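Local atomic coordinates of uncharacterized protein Rv3404c/MT3512 (PDB entry 4PZU), a protein that is of unknown function but has the family features of a formyltransferase-like protein, with a formyl transferase domain and a C-terminal dimerization domain. Residues L28-H33 / S53-L58; Y77-S82 / R98-H103; I142-E147 / R168-E173; A223-D228 / F243-L248. One frame throughout, in Å; residues are numbered along the deposited sequence.

Contact 1: residues L28-H33 / S53-L58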
# COMPACT_ATOMS: atom_id res chain seq x y z
N LEU A 28 -14.53 -8.40 -31.93
CA LEU A 28 -13.25 -7.67 -31.86
C LEU A 28 -12.96 -7.32 -30.42
O LEU A 28 -13.83 -6.76 -29.72
CB LEU A 28 -13.35 -6.36 -32.65
CG LEU A 28 -13.60 -6.55 -34.14
CD1 LEU A 28 -14.15 -5.25 -34.74
CD2 LEU A 28 -12.31 -6.97 -34.84
N THR A 29 -11.76 -7.64 -29.95
CA THR A 29 -11.31 -7.09 -28.68
C THR A 29 -9.82 -7.17 -28.56
O THR A 29 -9.18 -8.08 -29.15
CB THR A 29 -12.02 -7.74 -27.47
OG1 THR A 29 -11.56 -7.11 -26.28
CG2 THR A 29 -11.74 -9.27 -27.37
N ASP A 30 -9.26 -6.23 -27.80
CA ASP A 30 -7.83 -6.22 -27.53
C ASP A 30 -7.58 -6.68 -26.11
O ASP A 30 -6.43 -6.87 -25.68
CB ASP A 30 -7.26 -4.82 -27.77
CG ASP A 30 -7.03 -4.53 -29.27
OD1 ASP A 30 -7.43 -5.35 -30.11
OD2 ASP A 30 -6.45 -3.47 -29.61
N ASN A 31 -8.66 -6.89 -25.38
CA ASN A 31 -8.56 -7.21 -23.98
C ASN A 31 -8.45 -8.72 -23.70
O ASN A 31 -9.20 -9.53 -24.28
CB ASN A 31 -9.79 -6.66 -23.25
CG ASN A 31 -9.75 -6.96 -21.79
OD1 ASN A 31 -10.17 -8.02 -21.34
ND2 ASN A 31 -9.20 -6.05 -21.03
N VAL A 32 -7.57 -9.07 -22.77
CA VAL A 32 -7.23 -10.46 -22.51
C VAL A 32 -8.41 -11.21 -21.86
O VAL A 32 -8.68 -12.36 -22.21
CB VAL A 32 -5.87 -10.59 -21.75
CG1 VAL A 32 -5.93 -10.02 -20.34
CG2 VAL A 32 -5.36 -12.03 -21.74
N HIS A 33 -9.17 -10.57 -20.97
CA HIS A 33 -10.30 -11.26 -20.34
C HIS A 33 -11.47 -11.35 -21.32
O HIS A 33 -12.14 -12.37 -21.38
CB HIS A 33 -10.71 -10.59 -19.01
CG HIS A 33 -9.57 -10.48 -18.05
ND1 HIS A 33 -8.79 -9.36 -17.95
CD2 HIS A 33 -9.01 -11.40 -17.24
CE1 HIS A 33 -7.82 -9.57 -17.08
NE2 HIS A 33 -7.92 -10.80 -16.64
N SER A 53 -7.22 -5.92 -32.76
CA SER A 53 -6.94 -4.78 -33.66
C SER A 53 -5.48 -4.84 -34.14
O SER A 53 -4.72 -5.71 -33.64
CB SER A 53 -7.17 -3.46 -32.93
OG SER A 53 -6.02 -3.19 -32.14
N PRO A 54 -5.05 -3.93 -35.06
CA PRO A 54 -3.63 -4.02 -35.45
C PRO A 54 -2.69 -3.66 -34.29
O PRO A 54 -1.50 -3.96 -34.34
CB PRO A 54 -3.50 -3.02 -36.62
CG PRO A 54 -4.89 -2.90 -37.16
CD PRO A 54 -5.77 -2.97 -35.92
N ILE A 55 -3.22 -3.08 -33.22
CA ILE A 55 -2.39 -2.72 -32.07
C ILE A 55 -2.59 -3.66 -30.87
O ILE A 55 -1.98 -3.48 -29.82
CB ILE A 55 -2.54 -1.21 -31.68
CG1 ILE A 55 -3.94 -0.89 -31.15
CG2 ILE A 55 -2.23 -0.30 -32.86
CD1 ILE A 55 -4.18 0.58 -30.90
N GLY A 56 -3.43 -4.69 -31.03
CA GLY A 56 -3.61 -5.63 -29.94
C GLY A 56 -2.31 -6.35 -29.65
O GLY A 56 -1.49 -6.56 -30.54
N GLN A 57 -2.13 -6.73 -28.40
CA GLN A 57 -0.97 -7.46 -27.99
C GLN A 57 -1.37 -8.89 -27.57
O GLN A 57 -0.68 -9.51 -26.77
CB GLN A 57 -0.31 -6.69 -26.82
CG GLN A 57 0.32 -5.37 -27.27
CD GLN A 57 1.13 -4.70 -26.16
OE1 GLN A 57 0.58 -4.15 -25.21
NE2 GLN A 57 2.45 -4.74 -26.29
N LEU A 58 -2.48 -9.43 -28.08
CA LEU A 58 -2.85 -10.81 -27.71
C LEU A 58 -2.11 -11.82 -28.61
O LEU A 58 -2.36 -11.86 -29.81
CB LEU A 58 -4.35 -11.00 -27.79
CG LEU A 58 -5.11 -9.96 -26.95
CD1 LEU A 58 -6.60 -10.02 -27.28
CD2 LEU A 58 -4.85 -10.09 -25.44
O HOH W 1 -3.88 -6.25 -26.23

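Contact 2: residues Y77-S82 / R98-H103. With EDO (1,2-ethanediol), chain J.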
# COMPACT_ATOMS: atom_id res chain seq x y z
N TYR A 77 -20.34 -10.72 -42.38
CA TYR A 77 -20.89 -10.91 -41.01
C TYR A 77 -22.26 -10.29 -40.85
O TYR A 77 -22.59 -9.38 -41.58
CB TYR A 77 -19.94 -10.32 -39.95
CG TYR A 77 -18.58 -10.98 -39.96
CD1 TYR A 77 -18.35 -12.16 -39.27
CD2 TYR A 77 -17.53 -10.42 -40.68
CE1 TYR A 77 -17.10 -12.77 -39.28
CE2 TYR A 77 -16.29 -11.02 -40.70
CZ TYR A 77 -16.08 -12.19 -39.99
OH TYR A 77 -14.84 -12.77 -40.05
N ASP A 78 -23.03 -10.76 -39.86
CA ASP A 78 -24.38 -10.26 -39.58
C ASP A 78 -24.38 -9.41 -38.34
O ASP A 78 -25.32 -8.66 -38.09
CB ASP A 78 -25.32 -11.43 -39.29
CG ASP A 78 -25.49 -12.33 -40.50
OD1 ASP A 78 -25.86 -11.81 -41.56
OD2 ASP A 78 -25.26 -13.54 -40.39
N LEU A 79 -23.34 -9.57 -37.53
CA LEU A 79 -23.24 -8.80 -36.30
C LEU A 79 -21.78 -8.61 -35.98
O LEU A 79 -20.96 -9.56 -36.13
CB LEU A 79 -23.97 -9.51 -35.15
CG LEU A 79 -23.70 -9.06 -33.70
CD1 LEU A 79 -24.46 -7.77 -33.35
CD2 LEU A 79 -24.09 -10.13 -32.73
N VAL A 80 -21.45 -7.40 -35.54
CA VAL A 80 -20.13 -7.09 -35.01
C VAL A 80 -20.29 -6.79 -33.53
O VAL A 80 -21.04 -5.89 -33.13
CB VAL A 80 -19.43 -5.91 -35.73
CG1 VAL A 80 -18.12 -5.60 -35.06
CG2 VAL A 80 -19.14 -6.23 -37.21
N LEU A 81 -19.60 -7.58 -32.72
CA LEU A 81 -19.72 -7.46 -31.28
C LEU A 81 -18.32 -7.16 -30.71
O LEU A 81 -17.44 -8.01 -30.77
CB LEU A 81 -20.32 -8.77 -30.69
CG LEU A 81 -20.41 -8.90 -29.16
CD1 LEU A 81 -21.28 -7.77 -28.65
CD2 LEU A 81 -20.97 -10.27 -28.71
N SER A 82 -18.10 -5.95 -30.20
CA SER A 82 -16.77 -5.61 -29.68
C SER A 82 -16.78 -5.59 -28.17
O SER A 82 -17.84 -5.42 -27.55
CB SER A 82 -16.31 -4.25 -30.23
OG SER A 82 -17.22 -3.25 -29.83
N ARG A 98 -25.13 -4.54 -38.07
CA ARG A 98 -25.45 -4.28 -36.67
C ARG A 98 -24.19 -4.42 -35.79
O ARG A 98 -23.49 -5.43 -35.84
CB ARG A 98 -26.58 -5.20 -36.20
CG ARG A 98 -27.15 -4.79 -34.83
CD ARG A 98 -28.49 -5.43 -34.57
NE ARG A 98 -28.44 -6.87 -34.81
CZ ARG A 98 -28.21 -7.79 -33.89
NH1 ARG A 98 -28.03 -7.45 -32.61
NH2 ARG A 98 -28.20 -9.06 -34.24
N CYS A 99 -23.90 -3.37 -35.03
CA CYS A 99 -22.71 -3.28 -34.19
C CYS A 99 -23.09 -3.07 -32.75
O CYS A 99 -23.89 -2.17 -32.43
CB CYS A 99 -21.83 -2.11 -34.61
SG CYS A 99 -21.15 -2.24 -36.30
N VAL A 100 -22.48 -3.86 -31.87
CA VAL A 100 -22.76 -3.81 -30.44
C VAL A 100 -21.44 -3.82 -29.71
O VAL A 100 -20.49 -4.52 -30.11
CB VAL A 100 -23.64 -5.01 -30.01
CG1 VAL A 100 -23.81 -5.07 -28.47
CG2 VAL A 100 -24.98 -4.96 -30.73
N ASN A 101 -21.35 -3.05 -28.64
CA ASN A 101 -20.12 -3.02 -27.82
C ASN A 101 -20.39 -3.46 -26.40
O ASN A 101 -21.47 -3.26 -25.89
CB ASN A 101 -19.48 -1.63 -27.86
CG ASN A 101 -18.19 -1.54 -27.02
OD1 ASN A 101 -17.19 -2.25 -27.28
ND2 ASN A 101 -18.21 -0.70 -26.00
N VAL A 102 -19.39 -4.04 -25.75
CA VAL A 102 -19.46 -4.36 -24.35
C VAL A 102 -18.41 -3.48 -23.65
O VAL A 102 -17.19 -3.65 -23.84
CB VAL A 102 -19.24 -5.88 -24.10
CG1 VAL A 102 -19.37 -6.23 -22.61
CG2 VAL A 102 -20.19 -6.72 -24.95
N HIS A 103 -18.89 -2.55 -22.82
CA HIS A 103 -18.04 -1.61 -22.12
C HIS A 103 -18.07 -1.86 -20.60
O HIS A 103 -19.15 -1.86 -20.00
CB HIS A 103 -18.47 -0.17 -22.47
CG HIS A 103 -17.88 0.88 -21.58
ND1 HIS A 103 -16.53 1.15 -21.54
CD2 HIS A 103 -18.47 1.73 -20.69
CE1 HIS A 103 -16.30 2.11 -20.66
NE2 HIS A 103 -17.46 2.47 -20.12
C1 EDO J . -26.52 -0.09 -34.40
O1 EDO J . -26.40 -1.08 -33.37
C2 EDO J . -25.16 0.12 -35.03
O2 EDO J . -24.94 -0.78 -36.11
O HOH W 2 -26.41 -6.56 -39.51

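Contact 3: residues I142-E147 / R168-E173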
# COMPACT_ATOMS: atom_id res chain seq x y z
N ILE A 142 -28.70 1.42 -24.82
CA ILE A 142 -28.24 0.40 -23.91
C ILE A 142 -29.11 -0.82 -24.07
O ILE A 142 -30.33 -0.74 -23.98
CB ILE A 142 -28.27 0.93 -22.45
CG1 ILE A 142 -27.29 2.10 -22.35
CG2 ILE A 142 -28.03 -0.22 -21.46
CD1 ILE A 142 -27.26 2.82 -21.02
N ILE A 143 -28.47 -1.95 -24.34
CA ILE A 143 -29.19 -3.21 -24.40
C ILE A 143 -29.38 -3.81 -23.00
O ILE A 143 -30.47 -4.28 -22.65
CB ILE A 143 -28.46 -4.19 -25.31
CG1 ILE A 143 -28.51 -3.67 -26.75
CG2 ILE A 143 -29.03 -5.61 -25.16
CD1 ILE A 143 -27.40 -4.22 -27.63
N ALA A 144 -28.32 -3.80 -22.20
CA ALA A 144 -28.41 -4.17 -20.79
C ALA A 144 -27.22 -3.61 -20.04
O ALA A 144 -26.14 -3.41 -20.62
CB ALA A 144 -28.46 -5.68 -20.63
N GLN A 145 -27.40 -3.39 -18.74
CA GLN A 145 -26.28 -3.03 -17.87
C GLN A 145 -26.50 -3.57 -16.47
O GLN A 145 -27.62 -3.93 -16.10
CB GLN A 145 -26.05 -1.50 -17.83
CG GLN A 145 -27.24 -0.65 -17.38
CD GLN A 145 -26.98 0.84 -17.61
OE1 GLN A 145 -25.85 1.24 -17.96
NE2 GLN A 145 -27.98 1.66 -17.41
N ARG A 146 -25.41 -3.64 -15.69
CA ARG A 146 -25.44 -4.16 -14.34
C ARG A 146 -24.36 -3.44 -13.55
O ARG A 146 -23.25 -3.33 -14.00
CB ARG A 146 -25.20 -5.69 -14.32
CG ARG A 146 -25.39 -6.33 -12.92
CD ARG A 146 -25.65 -7.84 -12.99
NE ARG A 146 -26.84 -8.10 -13.78
CZ ARG A 146 -27.15 -9.26 -14.35
NH1 ARG A 146 -26.38 -10.34 -14.22
NH2 ARG A 146 -28.25 -9.33 -15.08
N GLU A 147 -24.72 -2.95 -12.37
CA GLU A 147 -23.81 -2.23 -11.49
C GLU A 147 -22.86 -3.17 -10.72
O GLU A 147 -23.18 -4.33 -10.45
CB GLU A 147 -24.66 -1.40 -10.48
CG GLU A 147 -23.85 -0.83 -9.32
CD GLU A 147 -24.55 0.28 -8.57
OE1 GLU A 147 -25.81 0.37 -8.67
OE2 GLU A 147 -23.83 1.08 -7.90
N ARG A 168 -18.84 -11.32 -17.90
CA ARG A 168 -19.14 -12.67 -18.38
C ARG A 168 -20.60 -13.05 -18.03
O ARG A 168 -21.32 -13.58 -18.88
CB ARG A 168 -18.14 -13.67 -17.81
CG ARG A 168 -18.47 -15.13 -18.15
CD ARG A 168 -17.42 -16.14 -17.60
NE ARG A 168 -16.13 -15.93 -18.29
CZ ARG A 168 -15.71 -16.64 -19.35
NH1 ARG A 168 -16.47 -17.64 -19.84
NH2 ARG A 168 -14.54 -16.36 -19.92
N GLU A 169 -21.01 -12.76 -16.79
CA GLU A 169 -22.38 -13.03 -16.36
C GLU A 169 -23.41 -12.36 -17.26
O GLU A 169 -24.38 -12.99 -17.66
CB GLU A 169 -22.63 -12.55 -14.91
CG GLU A 169 -21.83 -13.35 -13.90
CD GLU A 169 -21.77 -12.73 -12.50
OE1 GLU A 169 -22.77 -12.00 -12.13
OE2 GLU A 169 -20.70 -12.98 -11.81
N LEU A 170 -23.21 -11.08 -17.50
CA LEU A 170 -24.20 -10.28 -18.25
C LEU A 170 -24.23 -10.69 -19.73
O LEU A 170 -25.29 -10.90 -20.31
CB LEU A 170 -23.86 -8.78 -18.10
CG LEU A 170 -24.92 -7.75 -18.52
CD1 LEU A 170 -26.15 -7.81 -17.59
CD2 LEU A 170 -24.31 -6.35 -18.50
N VAL A 171 -23.06 -10.84 -20.34
CA VAL A 171 -23.01 -11.19 -21.75
C VAL A 171 -23.61 -12.59 -21.99
O VAL A 171 -24.37 -12.79 -22.95
CB VAL A 171 -21.56 -11.10 -22.30
CG1 VAL A 171 -21.49 -11.64 -23.72
CG2 VAL A 171 -21.05 -9.66 -22.28
N LEU A 172 -23.29 -13.56 -21.13
CA LEU A 172 -23.91 -14.88 -21.26
C LEU A 172 -25.42 -14.78 -21.12
O LEU A 172 -26.14 -15.46 -21.85
CB LEU A 172 -23.34 -15.91 -20.28
CG LEU A 172 -21.89 -16.36 -20.56
CD1 LEU A 172 -21.28 -17.10 -19.36
CD2 LEU A 172 -21.76 -17.15 -21.86
N GLU A 173 -25.89 -13.94 -20.19
CA GLU A 173 -27.32 -13.83 -19.97
C GLU A 173 -28.04 -13.28 -21.22
O GLU A 173 -29.10 -13.78 -21.63
CB GLU A 173 -27.64 -12.99 -18.72
CG GLU A 173 -29.13 -12.87 -18.51
CD GLU A 173 -29.54 -11.99 -17.36
OE1 GLU A 173 -28.74 -11.76 -16.43
OE2 GLU A 173 -30.72 -11.55 -17.39

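Contact 4: residues A223-D228 / F243-L248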
# COMPACT_ATOMS: atom_id res chain seq x y z
N ALA A 223 -7.39 4.09 -6.45
CA ALA A 223 -7.85 4.16 -7.85
C ALA A 223 -6.68 3.85 -8.77
O ALA A 223 -6.88 3.33 -9.89
CB ALA A 223 -8.38 5.55 -8.14
N LEU A 224 -5.46 4.15 -8.29
CA LEU A 224 -4.22 4.01 -9.08
C LEU A 224 -3.46 2.75 -8.74
O LEU A 224 -2.39 2.53 -9.23
CB LEU A 224 -3.30 5.25 -8.94
CG LEU A 224 -3.87 6.56 -9.54
CD1 LEU A 224 -3.00 7.76 -9.24
CD2 LEU A 224 -4.08 6.44 -11.03
N THR A 225 -4.05 1.92 -7.89
CA THR A 225 -3.52 0.65 -7.52
C THR A 225 -4.21 -0.44 -8.32
O THR A 225 -5.41 -0.66 -8.21
CB THR A 225 -3.73 0.43 -5.99
OG1 THR A 225 -2.90 1.37 -5.28
CG2 THR A 225 -3.37 -1.02 -5.54
N HIS A 226 -3.43 -1.18 -9.10
CA HIS A 226 -4.02 -2.22 -9.88
C HIS A 226 -2.98 -3.30 -9.99
O HIS A 226 -2.03 -3.16 -10.78
CB HIS A 226 -4.43 -1.68 -11.25
CG HIS A 226 -5.16 -2.68 -12.09
ND1 HIS A 226 -6.34 -2.39 -12.73
CD2 HIS A 226 -4.88 -3.99 -12.38
CE1 HIS A 226 -6.78 -3.46 -13.37
NE2 HIS A 226 -5.91 -4.44 -13.18
N ASP A 227 -3.14 -4.37 -9.20
CA ASP A 227 -2.12 -5.42 -9.16
C ASP A 227 -0.76 -4.77 -8.94
O ASP A 227 -0.63 -3.93 -8.04
CB ASP A 227 -2.14 -6.30 -10.42
CG ASP A 227 -3.47 -7.01 -10.61
OD1 ASP A 227 -4.18 -7.25 -9.61
OD2 ASP A 227 -3.81 -7.32 -11.78
N ASP A 228 0.25 -5.13 -9.72
CA ASP A 228 1.53 -4.45 -9.53
C ASP A 228 1.88 -3.39 -10.59
O ASP A 228 3.03 -2.97 -10.68
CB ASP A 228 2.69 -5.44 -9.27
CG ASP A 228 2.84 -6.48 -10.36
OD1 ASP A 228 2.16 -6.40 -11.41
OD2 ASP A 228 3.66 -7.41 -10.15
N PHE A 243 7.36 5.33 -7.05
CA PHE A 243 6.08 4.74 -7.35
C PHE A 243 5.33 4.33 -6.08
O PHE A 243 5.93 3.96 -5.07
CB PHE A 243 6.25 3.56 -8.32
CG PHE A 243 6.86 3.97 -9.64
CD1 PHE A 243 6.09 4.60 -10.62
CD2 PHE A 243 8.22 3.76 -9.88
CE1 PHE A 243 6.65 4.99 -11.83
CE2 PHE A 243 8.79 4.15 -11.09
CZ PHE A 243 8.00 4.78 -12.05
N VAL A 244 4.01 4.39 -6.16
CA VAL A 244 3.15 4.25 -4.98
C VAL A 244 1.93 3.38 -5.31
O VAL A 244 1.24 3.61 -6.33
CB VAL A 244 2.58 5.61 -4.55
CG1 VAL A 244 1.77 5.48 -3.26
CG2 VAL A 244 3.71 6.64 -4.38
N ARG A 245 1.70 2.45 -4.40
CA ARG A 245 0.57 1.53 -4.36
C ARG A 245 0.04 1.50 -2.93
O ARG A 245 0.80 1.64 -1.97
CB ARG A 245 1.10 0.10 -4.60
CG ARG A 245 0.74 -0.50 -5.91
CD ARG A 245 1.17 -1.96 -5.91
NE ARG A 245 2.57 -2.12 -6.26
CZ ARG A 245 3.30 -3.16 -5.88
NH1 ARG A 245 4.58 -3.26 -6.23
NH2 ARG A 245 2.75 -4.08 -5.11
N VAL A 246 -1.23 1.21 -2.77
CA VAL A 246 -1.81 1.10 -1.43
C VAL A 246 -2.38 -0.33 -1.25
O VAL A 246 -2.88 -0.96 -2.21
CB VAL A 246 -2.84 2.23 -1.26
CG1 VAL A 246 -4.11 1.95 -2.05
CG2 VAL A 246 -3.17 2.48 0.18
N VAL A 247 -2.22 -0.87 -0.05
CA VAL A 247 -2.84 -2.14 0.31
C VAL A 247 -3.92 -1.84 1.35
O VAL A 247 -3.63 -1.25 2.40
CB VAL A 247 -1.83 -3.12 0.92
CG1 VAL A 247 -2.54 -4.44 1.29
CG2 VAL A 247 -0.67 -3.41 -0.04
N LEU A 248 -5.15 -2.25 1.07
CA LEU A 248 -6.28 -2.04 1.99
C LEU A 248 -6.89 -3.38 2.33
O LEU A 248 -7.14 -4.23 1.45
CB LEU A 248 -7.36 -1.18 1.36
CG LEU A 248 -6.98 0.24 0.85
CD1 LEU A 248 -7.81 0.65 -0.35
CD2 LEU A 248 -7.19 1.30 1.89
O HOH W 3 0.17 2.77 -8.55

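Contact 1: residues L28-H33 / S53-L58
D30 and S53 meet through two hydrogen bonds. The backbone N of S53 gives its hydrogen to D30 OD1 at 2.7 Å, and the hydroxyl S53 OG gives its own to D30 OD2 at 2.6 Å. Both oxygens use the syn lone pair, so one residue binds both carboxylate oxygens. D30 CG lies anti to the carbonyl carbon (chi1 -79°), which brings the group across to the loop. S53 OG sits between its own backbone N and carbonyl carbon (chi1 81°). From there it reaches D30 and also accepts from I55 N at 3.0 Å, an ST turn at the start of the type I turn from S53 to G56. L58 supplies the apolar part of the contact. Its side chain points toward 28-33 and lays L58 CD1 against D30 O at 3.5 Å, while its CD2 touches V32 CB at 3.9 Å. One water joins D30 O to Q57 N. On the helix side, N31 caps helix 32-45, its OD1 accepting from A34 N and weakly from H33 N. With an NH and a hydroxyl on its two oxygens, the D30 carboxylate is fixed in rotation, and these bonds would probably favour its charged form.

Contact 2: residues Y77-S82 / R98-H103
V80 and V100 carry the middle of this parallel strand pair. V100 N donates to V80 O at 2.8 Å, and V80 N donates to R98 O at 2.9 Å. S82 continues the ladder, its N bonded to V100 O and its O to V102 N. The packing is tight among L79, L81, V100 and V102. L81 CG stands anti to its backbone N (chi1 175°), which carries CD1 over to V100 CG1 at 3.7 Å and V102 CG2 at 4.0 Å. Helix 156-180 covers this face, with V171 against V102. The other face holds V80, C99, S82 and N101. There S82 OG donates to N101 OD1 at 2.7 Å, tilted 18° from the plane of the amide carbonyl. N101 OD1 also accepts from C85 N, and N101 ND2 bonds to H131.

The start of the pair is looser. A water bridges D78 O and R98 N there, before the direct bonds begin. L79 CD1 lies over one face of the R98 guanidinium, 3.7 Å from NH1, and that group finds its main polar partner in I178 O. A 1,2-ethanediol bonds C99 N and C99 O on the side away from strand 79-83; it probably came from the crystallisation liquor. The two strands and helix 91-96 form a beta-alpha-beta unit, the repeating element of a Rossmann-like sheet.

Contact 3: residues I142-E147 / R168-E173
R146 reaches from the edge strand 142-148 to helix 156-180 and ends on E173. Its CB starts the contact, 4.0 Å from L170 CD1. CG stands anti to the backbone N, and the chain then bends at chi3 (-58°). That bend turns the guanidinium back over the leucine. NE comes to 3.9 Å from L170 CD1, and CZ lies 3.7 Å from the same methyl. The methyl therefore covers one face of the guanidinium, offset toward its rim. NH1 passes near the helix turn at E169, whose carboxylate OE1 stays beyond salt-bridge range. NH2 also touches L170 CD1, at 3.6 Å, and makes the polar bond. It donates to E173 OE1 at 2.8 Å with an N-H...O angle of 172°, and the oxygen lies close to the guanidinium plane. On the glutamate side NH2 approaches from the syn side but 32° out of the carboxylate plane. E173 is extended, and the two side chains cross at about a right angle.

L170 packs against the strand backbone. Its CD2 sits 3.9 Å from Q145 CA, and its CD1 is 4.4 Å from A144 CB. L170 also touches I130 of the neighbouring strand 126-132. A144 belongs to a classic beta bulge with I143, both facing I130. The contact thus has a leucine on one face of the guanidinium and, at the surface, a salt bridge made through one hydrogen bond. The straight bond ties an edge strand to the helix, and the L170 methyl probably limits the guanidinium's tilt to that side.

Contact 4: residues A223-D228 / F243-L248
T225 OG1 is gripped by two backbone groups. V246 N donates to it at 3.0 Å with an N-H...O angle of 163°. Its hydroxyl is also bonded to L221 O, at the end of helix 214-223. OG1 lies anti to the carbonyl carbon (chi1 -68°), which directs it at strand 241-250. The same torsion leaves CG2 anti to the backbone N, where it lies 3.4 Å from V246 O. V246 answers with CG1, which stands 3.5 Å from T225 OG1, and the two side chains cross at about a right angle.

A second link lies one residue before T225 and two before V246. A water donates to both L224 O, at 2.7 Å, and V244 O, at 2.6 Å.

R245 covers the other end of the loop. Its CD rests 3.4 Å from D227 O, and the bend at chi3 brings the guanidinium to D228, whose CB sits over the centre of one face, 4.1 Å from R245 CZ. The carboxylate of D228 does not meet it; R245 NH1 instead forms a salt bridge with E249 of the second subunit. Strand 241-250 also pairs antiparallel with a strand of that subunit, so the sheet runs on across the dimer interface. One threonine hydroxyl thus joins the helix end to a strand NH, while the arginine lies along the loop and its NH1 pairs with E249 of the second subunit.

How the contacts relate
Contact 2 is the buried one, a ladder of backbone bonds and apolar side chains inside the six-stranded sheet. Contact 1, partly buried, lies where inner strand 25-29 ends, beside the loop after 48-51; it relies on a carboxylate bound by that loop and touches contact 2 directly, through L28 N near L81 O. Contact 3 is at the surface, on the outermost strand 142-148, and depends on a salt bridge over a leucine. It meets contact 2 where V171 packs on V102 and I143 on V100. Contact 4, also partly buried, stands apart, about 34 Å from contact 2 between centres, in the C-terminal dimerization region. Its strand continues into the second subunit, unlike the strands of the others.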